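Local coordinates for protein LEOA (Escherichia coli, PDB 4AUR) that is a bacterial dynamin of enterotoxigenic strains, a GTPase that probably binds and hydrolyses GTP as other members of the dynamin family do, at residues 4-9 / 260-265; 23-28 / 33-38. All blocks are in the same frame, centred on the assembly; numbering follows the deposited sequence.

Interaction 1 (4-9 / 260-265)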
ATOM      1  N   PHE A   4      33.735 -19.331 -18.490  1.00 45.27           N
ATOM      2  CA  PHE A   4      33.560 -20.206 -17.339  1.00 43.46           C
ATOM      3  C   PHE A   4      33.445 -19.423 -16.055  1.00 44.65           C
ATOM      4  O   PHE A   4      32.832 -19.895 -15.114  1.00 52.45           O
ATOM      5  CB  PHE A   4      34.709 -21.208 -17.235  1.00 43.08           C
ATOM      6  CG  PHE A   4      34.847 -22.079 -18.438  1.00 38.76           C
ATOM      7  CD1 PHE A   4      34.146 -23.258 -18.528  1.00 37.73           C
ATOM      8  CD2 PHE A   4      35.656 -21.696 -19.486  1.00 40.36           C
ATOM      9  CE1 PHE A   4      34.251 -24.053 -19.643  1.00 39.96           C
ATOM     10  CE2 PHE A   4      35.776 -22.487 -20.614  1.00 40.65           C
ATOM     11  CZ  PHE A   4      35.069 -23.673 -20.691  1.00 40.22           C
ATOM     12  N   LYS A   5      34.037 -18.234 -16.010  1.00 45.39           N
ATOM     13  CA  LYS A   5      33.900 -17.366 -14.842  1.00 46.69           C
ATOM     14  C   LYS A   5      32.511 -16.727 -14.823  1.00 42.78           C
ATOM     15  O   LYS A   5      31.970 -16.460 -13.755  1.00 42.11           O
ATOM     16  CB  LYS A   5      34.979 -16.275 -14.828  1.00 51.53           C
ATOM     17  CG  LYS A   5      35.091 -15.510 -13.509  1.00 58.24           C
ATOM     18  CD  LYS A   5      35.867 -14.204 -13.682  1.00 64.36           C
ATOM     19  CE  LYS A   5      35.522 -13.176 -12.607  1.00 70.08           C
ATOM     20  NZ  LYS A   5      36.146 -11.837 -12.852  1.00 73.99           N
ATOM     21  N   GLN A   6      31.953 -16.471 -16.006  1.00 37.26           N
ATOM     22  CA  GLN A   6      30.647 -15.854 -16.131  1.00 32.74           C
ATOM     23  C   GLN A   6      29.623 -16.857 -15.719  1.00 31.33           C
ATOM     24  O   GLN A   6      28.659 -16.525 -15.062  1.00 29.40           O
ATOM     25  CB  GLN A   6      30.377 -15.436 -17.562  1.00 33.05           C
ATOM     26  CG  GLN A   6      29.089 -14.661 -17.748  1.00 34.74           C
ATOM     27  CD  GLN A   6      29.156 -13.243 -17.200  1.00 37.70           C
ATOM     28  OE1 GLN A   6      28.499 -12.924 -16.208  1.00 39.10           O
ATOM     29  NE2 GLN A   6      29.946 -12.386 -17.845  1.00 38.58           N
ATOM     30  N   PHE A   7      29.840 -18.103 -16.105  1.00 29.55           N
ATOM     31  CA  PHE A   7      28.905 -19.127 -15.771  1.00 28.42           C
ATOM     32  C   PHE A   7      28.962 -19.284 -14.277  1.00 29.69           C
ATOM     33  O   PHE A   7      27.992 -19.033 -13.585  1.00 31.20           O
ATOM     34  CB  PHE A   7      29.246 -20.432 -16.474  1.00 27.71           C
ATOM     35  CG  PHE A   7      28.416 -21.586 -16.027  1.00 26.25           C
ATOM     36  CD1 PHE A   7      27.206 -21.837 -16.617  1.00 25.60           C
ATOM     37  CD2 PHE A   7      28.846 -22.408 -15.002  1.00 26.32           C
ATOM     38  CE1 PHE A   7      26.432 -22.903 -16.204  1.00 26.78           C
ATOM     39  CE2 PHE A   7      28.083 -23.486 -14.587  1.00 27.37           C
ATOM     40  CZ  PHE A   7      26.870 -23.736 -15.186  1.00 26.73           C
ATOM     41  N   SER A   8      30.123 -19.645 -13.770  1.00 32.34           N
ATOM     42  CA  SER A   8      30.262 -19.885 -12.345  1.00 34.67           C
ATOM     43  C   SER A   8      29.594 -18.769 -11.535  1.00 32.56           C
ATOM     44  O   SER A   8      28.963 -19.059 -10.526  1.00 30.97           O
ATOM     45  CB  SER A   8      31.729 -19.981 -11.984  1.00 34.78           C
ATOM     46  OG  SER A   8      32.281 -18.699 -12.130  1.00 38.02           O
ATOM     47  N   ILE A   9      29.745 -17.521 -11.998  1.00 31.47           N
ATOM     48  CA  ILE A   9      29.099 -16.340 -11.407  1.00 33.13           C
ATOM     49  C   ILE A   9      27.589 -16.360 -11.547  1.00 33.26           C
ATOM     50  O   ILE A   9      26.867 -16.050 -10.593  1.00 38.02           O
ATOM     51  CB  ILE A   9      29.561 -15.018 -12.072  1.00 34.46           C
ATOM     52  CG1 ILE A   9      30.961 -14.635 -11.622  1.00 36.57           C
ATOM     53  CG2 ILE A   9      28.623 -13.854 -11.739  1.00 35.00           C
ATOM     54  CD1 ILE A   9      31.633 -13.620 -12.540  1.00 38.26           C
ATOM     55  N   ILE A 260      24.792 -13.758 -23.266  1.00 28.99           N
ATOM     56  CA  ILE A 260      23.659 -14.657 -23.313  1.00 28.44           C
ATOM     57  C   ILE A 260      23.706 -15.407 -22.030  1.00 28.80           C
ATOM     58  O   ILE A 260      22.710 -15.560 -21.349  1.00 30.73           O
ATOM     59  CB  ILE A 260      23.756 -15.644 -24.488  1.00 28.30           C
ATOM     60  CG1 ILE A 260      23.243 -14.992 -25.766  1.00 27.98           C
ATOM     61  CG2 ILE A 260      22.953 -16.908 -24.221  1.00 28.03           C
ATOM     62  CD1 ILE A 260      23.654 -15.736 -27.014  1.00 28.11           C
ATOM     63  N   LEU A 261      24.894 -15.893 -21.723  1.00 29.33           N
ATOM     64  CA  LEU A 261      25.159 -16.532 -20.472  1.00 29.50           C
ATOM     65  C   LEU A 261      24.653 -15.688 -19.339  1.00 31.09           C
ATOM     66  O   LEU A 261      24.024 -16.197 -18.413  1.00 32.13           O
ATOM     67  CB  LEU A 261      26.644 -16.703 -20.310  1.00 29.46           C
ATOM     68  CG  LEU A 261      27.251 -17.774 -21.192  1.00 29.89           C
ATOM     69  CD1 LEU A 261      28.762 -17.621 -21.159  1.00 30.15           C
ATOM     70  CD2 LEU A 261      26.830 -19.162 -20.746  1.00 30.64           C
ATOM     71  N   LYS A 262      24.924 -14.391 -19.438  1.00 33.27           N
ATOM     72  CA  LYS A 262      24.609 -13.413 -18.399  1.00 34.67           C
ATOM     73  C   LYS A 262      23.137 -13.460 -18.107  1.00 36.58           C
ATOM     74  O   LYS A 262      22.737 -13.421 -16.954  1.00 40.98           O
ATOM     75  CB  LYS A 262      25.016 -12.025 -18.877  1.00 37.15           C
ATOM     76  CG  LYS A 262      25.214 -11.014 -17.785  1.00 40.62           C
ATOM     77  CD  LYS A 262      25.801  -9.711 -18.323  1.00 43.51           C
ATOM     78  CE  LYS A 262      27.270  -9.526 -17.960  1.00 47.90           C
ATOM     79  NZ  LYS A 262      27.561  -8.135 -17.474  1.00 50.43           N
ATOM     80  N   THR A 263      22.343 -13.603 -19.168  1.00 36.57           N
ATOM     81  CA  THR A 263      20.901 -13.549 -19.095  1.00 37.07           C
ATOM     82  C   THR A 263      20.249 -14.919 -19.012  1.00 36.24           C
ATOM     83  O   THR A 263      19.295 -15.113 -18.277  1.00 38.08           O
ATOM     84  CB  THR A 263      20.312 -12.898 -20.356  1.00 39.96           C
ATOM     85  OG1 THR A 263      21.247 -11.975 -20.931  1.00 38.15           O
ATOM     86  CG2 THR A 263      19.015 -12.175 -19.998  1.00 42.95           C
ATOM     87  N   ASN A 264      20.751 -15.862 -19.791  1.00 33.59           N
ATOM     88  CA  ASN A 264      20.055 -17.113 -20.016  1.00 31.23           C
ATOM     89  C   ASN A 264      20.414 -18.219 -19.009  1.00 31.03           C
ATOM     90  O   ASN A 264      19.656 -19.180 -18.845  1.00 31.93           O
ATOM     91  CB  ASN A 264      20.320 -17.558 -21.459  1.00 30.73           C
ATOM     92  CG  ASN A 264      19.689 -18.896 -21.806  1.00 30.18           C
ATOM     93  OD1 ASN A 264      20.382 -19.814 -22.238  1.00 29.73           O
ATOM     94  ND2 ASN A 264      18.377 -19.011 -21.637  1.00 30.49           N
ATOM     95  N   VAL A 265      21.546 -18.097 -18.325  1.00 28.33           N
ATOM     96  CA  VAL A 265      21.955 -19.143 -17.402  1.00 26.74           C
ATOM     97  C   VAL A 265      20.992 -19.290 -16.226  1.00 26.87           C
ATOM     98  O   VAL A 265      20.607 -20.407 -15.887  1.00 27.76           O
ATOM     99  CB  VAL A 265      23.400 -18.940 -16.924  1.00 27.23           C
ATOM    100  CG1 VAL A 265      23.685 -19.771 -15.671  1.00 26.33           C
ATOM    101  CG2 VAL A 265      24.367 -19.279 -18.061  1.00 26.61           C
TER
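Just before Gln6 and Phe7, the two residues that meet the helix segment 260-265, the carbonyl oxygen Lys5 O is gripped twice. Ser8 OG donates to Lys5 O at 2.8 Å. From the same face of the carbonyl plane, Ile9 N donates to Lys5 O at 3.0 Å. Serine suits this place because its short hydroxyl can fold back onto the preceding turn of its own helix. No hydrogen bond crosses between the two helices, so the contact rests on van der Waals packing. Gln6 buries the most surface here: its CG lies anti to the backbone N (chi1 -174°) and the chain then bends at chi2 (73°), which sets the amide beside the lysine stem. Gln6 CG meets Leu261 CB at 4.1 Å. Both ends of the amide lie against the stem, Gln6 NE2 3.9 Å and OE1 4.0 Å from Lys262 CE. Lys262 thus gives methylenes to the packing, which a long, partly apolar chain on an exposed surface does well. On the inner side Phe7 crosses Val265 at about a right angle; Phe7 CD1 and Val265 CG2 lie 4.1 Å apart, and the methyl comes obliquely to the ring. The same ring stacks edge-to-face with His139, and Phe7 and Leu261 both rest on Leu54 of strand 54-60. The segment axes run nearly parallel, 24° apart and 9.3 Å at closest approach. Helix 3-30, before the probable nucleotide-binding sheet, pairs with helix 250-273, after it, consistent with the root of the helical neck joining a dynamin GTPase domain to its stalk.

Interaction 2 (23-28 / 33-38); sequences GMLEML and INISDD
A short helix-loop-helix connection joins helix 3-30 to helix 38-51, and Leu25 and Leu28 of the first helix pack against the connecting loop. One backbone bond crosses the contact: Ile33 N donates to Leu28 O at 3.1 Å, nearly straight at 161°. With this bond the chain lies back on the helix, and Leu28 CB and Ile33 CB are 4.1 Å apart. The end of the Ile35 side chain comes down on the helix, its CD1 3.5 Å from Leu25 CD2 and 4.1 Å from Leu28 CB; an aliphatic end suits a place bounded by two leucines, although Leu25 O also lies 3.5 Å from Ile35 CD1. Leu25, three residues before Leu28, lies on the same flank of the helix. Its CD2 also meets Asp38 CB at 3.8 Å, the aspartate offering its methylene at the start of the second helix. Within the loop Asn34 forms an Asx turn, its OD1 accepting from Ser36 N at 2.8 Å, although that donor stands well above the amide plane. The backbone oxygen Ile35 O is held from opposite faces by Ser36 OG and Asp38 N. Asp37 occupies the N-cap position without a side-chain capping bond and instead makes a salt bridge with Lys41. Beyond the turn, Leu25 also touches Leu39 and Val42 of helix 38-51 and Val282 of helix 275-343, while Ile33 reaches Arg285 of that long helix.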
ATOM      1  N   GLY A  23      14.031 -17.102   1.982  1.00 22.66           N
ATOM      2  CA  GLY A  23      13.801 -16.078   2.987  1.00 22.60           C
ATOM      3  C   GLY A  23      12.421 -15.491   2.842  1.00 22.91           C
ATOM      4  O   GLY A  23      11.786 -15.143   3.822  1.00 23.16           O
HETATM    5  N   MSE A  24      11.947 -15.386   1.612  1.00 23.43           N
HETATM    6  CA  MSE A  24      10.664 -14.775   1.357  1.00 24.13           C
HETATM    7  C   MSE A  24       9.635 -15.740   1.833  1.00 24.49           C
HETATM    8  O   MSE A  24       8.611 -15.313   2.365  1.00 25.00           O
HETATM    9  CB  MSE A  24      10.500 -14.439  -0.121  1.00 25.41           C
HETATM   10  CG  MSE A  24      11.297 -13.207  -0.482  1.00 26.44           C
HETATM   11 SE   MSE A  24      10.826 -12.700  -2.334  0.90 33.21          SE
HETATM   12  CE  MSE A  24      12.520 -12.963  -3.285  1.00 28.13           C
ATOM     13  N   LEU A  25       9.896 -17.048   1.686  1.00 24.19           N
ATOM     14  CA  LEU A  25       8.951 -18.084   2.149  1.00 23.72           C
ATOM     15  C   LEU A  25       8.791 -18.140   3.647  1.00 23.77           C
ATOM     16  O   LEU A  25       7.695 -18.333   4.150  1.00 22.88           O
ATOM     17  CB  LEU A  25       9.399 -19.447   1.692  1.00 24.59           C
ATOM     18  CG  LEU A  25       9.126 -19.693   0.212  1.00 25.73           C
ATOM     19  CD1 LEU A  25      10.051 -20.760  -0.356  1.00 25.58           C
ATOM     20  CD2 LEU A  25       7.671 -20.071  -0.008  1.00 24.86           C
ATOM     21  N   GLU A  26       9.895 -18.006   4.365  1.00 24.55           N
ATOM     22  CA  GLU A  26       9.849 -17.939   5.819  1.00 25.40           C
ATOM     23  C   GLU A  26       8.931 -16.811   6.323  1.00 26.28           C
ATOM     24  O   GLU A  26       8.305 -16.952   7.366  1.00 27.86           O
ATOM     25  CB  GLU A  26      11.250 -17.722   6.396  1.00 25.92           C
ATOM     26  CG  GLU A  26      12.203 -18.892   6.248  1.00 25.91           C
ATOM     27  CD  GLU A  26      13.546 -18.645   6.925  1.00 27.11           C
ATOM     28  OE1 GLU A  26      14.034 -17.489   6.935  1.00 26.23           O
ATOM     29  OE2 GLU A  26      14.126 -19.631   7.448  1.00 29.08           O
HETATM   30  N   MSE A  27       8.876 -15.692   5.602  1.00 25.39           N
HETATM   31  CA  MSE A  27       8.084 -14.548   6.032  1.00 24.21           C
HETATM   32  C   MSE A  27       6.635 -14.782   5.746  1.00 24.51           C
HETATM   33  O   MSE A  27       5.813 -14.483   6.592  1.00 25.99           O
HETATM   34  CB  MSE A  27       8.552 -13.278   5.367  1.00 23.84           C
HETATM   35  CG  MSE A  27       9.953 -12.958   5.827  1.00 25.18           C
HETATM   36 SE   MSE A  27      10.018 -12.360   7.699  0.98 30.28          SE
HETATM   37  CE  MSE A  27      10.330 -14.056   8.655  1.00 30.78           C
ATOM     38  N   LEU A  28       6.295 -15.322   4.582  1.00 23.74           N
ATOM     39  CA  LEU A  28       4.909 -15.741   4.324  1.00 24.30           C
ATOM     40  C   LEU A  28       4.438 -16.718   5.395  1.00 25.72           C
ATOM     41  O   LEU A  28       3.353 -16.581   5.950  1.00 26.88           O
ATOM     42  CB  LEU A  28       4.768 -16.411   2.955  1.00 23.50           C
ATOM     43  CG  LEU A  28       5.129 -15.564   1.738  1.00 22.87           C
ATOM     44  CD1 LEU A  28       4.927 -16.335   0.471  1.00 22.58           C
ATOM     45  CD2 LEU A  28       4.308 -14.288   1.671  1.00 23.47           C
ATOM     46  N   ILE A  33       0.657 -18.047   6.035  1.00 27.98           N
ATOM     47  CA  ILE A  33       0.392 -18.495   4.679  1.00 30.53           C
ATOM     48  C   ILE A  33       1.019 -19.854   4.460  1.00 32.67           C
ATOM     49  O   ILE A  33       1.937 -20.222   5.190  1.00 32.52           O
ATOM     50  CB  ILE A  33       0.922 -17.456   3.689  1.00 31.29           C
ATOM     51  CG1 ILE A  33       0.208 -16.124   3.973  1.00 29.71           C
ATOM     52  CG2 ILE A  33       0.752 -17.936   2.256  1.00 32.29           C
ATOM     53  CD1 ILE A  33       0.460 -15.020   2.995  1.00 30.50           C
ATOM     54  N   ASN A  34       0.486 -20.586   3.470  1.00 39.06           N
ATOM     55  CA  ASN A  34       0.727 -22.045   3.229  1.00 41.60           C
ATOM     56  C   ASN A  34       2.150 -22.595   3.387  1.00 39.36           C
ATOM     57  O   ASN A  34       2.450 -23.251   4.391  1.00 39.43           O
ATOM     58  CB  ASN A  34       0.187 -22.460   1.831  1.00 44.89           C
ATOM     59  CG  ASN A  34       0.264 -23.985   1.582  1.00 47.27           C
ATOM     60  OD1 ASN A  34       0.605 -24.769   2.484  1.00 48.13           O
ATOM     61  ND2 ASN A  34      -0.050 -24.407   0.352  1.00 44.72           N
ATOM     62  N   ILE A  35       2.983 -22.357   2.373  1.00 37.29           N
ATOM     63  CA  ILE A  35       4.324 -22.964   2.221  1.00 39.88           C
ATOM     64  C   ILE A  35       4.339 -24.450   1.740  1.00 41.37           C
ATOM     65  O   ILE A  35       5.212 -24.843   0.964  1.00 38.87           O
ATOM     66  CB  ILE A  35       5.224 -22.789   3.494  1.00 37.97           C
ATOM     67  CG1 ILE A  35       5.461 -21.327   3.808  1.00 36.16           C
ATOM     68  CG2 ILE A  35       6.584 -23.455   3.320  1.00 40.65           C
ATOM     69  CD1 ILE A  35       5.412 -20.438   2.599  1.00 34.35           C
ATOM     70  N   SER A  36       3.368 -25.251   2.169  1.00 42.47           N
ATOM     71  CA  SER A  36       3.520 -26.718   2.225  1.00 43.61           C
ATOM     72  C   SER A  36       4.978 -27.071   2.554  1.00 41.70           C
ATOM     73  O   SER A  36       5.398 -26.928   3.714  1.00 43.75           O
ATOM     74  CB  SER A  36       2.936 -27.462   0.984  1.00 42.05           C
ATOM     75  OG  SER A  36       3.652 -27.263  -0.216  1.00 38.35           O
ATOM     76  N   ASP A  37       5.740 -27.500   1.556  1.00 39.14           N
ATOM     77  CA  ASP A  37       7.139 -27.840   1.765  1.00 38.85           C
ATOM     78  C   ASP A  37       8.014 -27.125   0.757  1.00 34.69           C
ATOM     79  O   ASP A  37       9.025 -27.649   0.349  1.00 31.64           O
ATOM     80  CB  ASP A  37       7.334 -29.359   1.667  1.00 40.98           C
ATOM     81  CG  ASP A  37       7.159 -29.883   0.259  1.00 42.43           C
ATOM     82  OD1 ASP A  37       6.438 -29.249  -0.565  1.00 44.99           O
ATOM     83  OD2 ASP A  37       7.762 -30.936  -0.024  1.00 43.65           O
ATOM     84  N   ASP A  38       7.606 -25.916   0.376  1.00 36.09           N
ATOM     85  CA  ASP A  38       8.335 -25.084  -0.578  1.00 33.02           C
ATOM     86  C   ASP A  38       9.754 -24.798  -0.068  1.00 30.20           C
ATOM     87  O   ASP A  38      10.679 -24.700  -0.851  1.00 31.33           O
ATOM     88  CB  ASP A  38       7.579 -23.772  -0.855  1.00 34.47           C
ATOM     89  CG  ASP A  38       6.276 -23.958  -1.701  1.00 36.65           C
ATOM     90  OD1 ASP A  38       6.226 -24.847  -2.575  1.00 38.58           O
ATOM     91  OD2 ASP A  38       5.305 -23.175  -1.511  1.00 35.63           O
TER

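Helix 3-30 carries one half of each contact: interaction 1 uses its beginning and interaction 2 its last turns. Their centres are 29 Å apart and their nearest atoms about 16 Å, so they do not touch and are related through this shared helix. Interaction 1 joins segments 251 residues apart at their closest ends, whereas interaction 2 is local and nested inside the loop closed by interaction 1. The first lies against strands 54-60 and 140-146 of the probable GTPase sheet; strand 54-60 leads into a sequence that fits a P-loop. The second lies farther along, where helices 275-343 and 547-567 cover the end of helix 3-30.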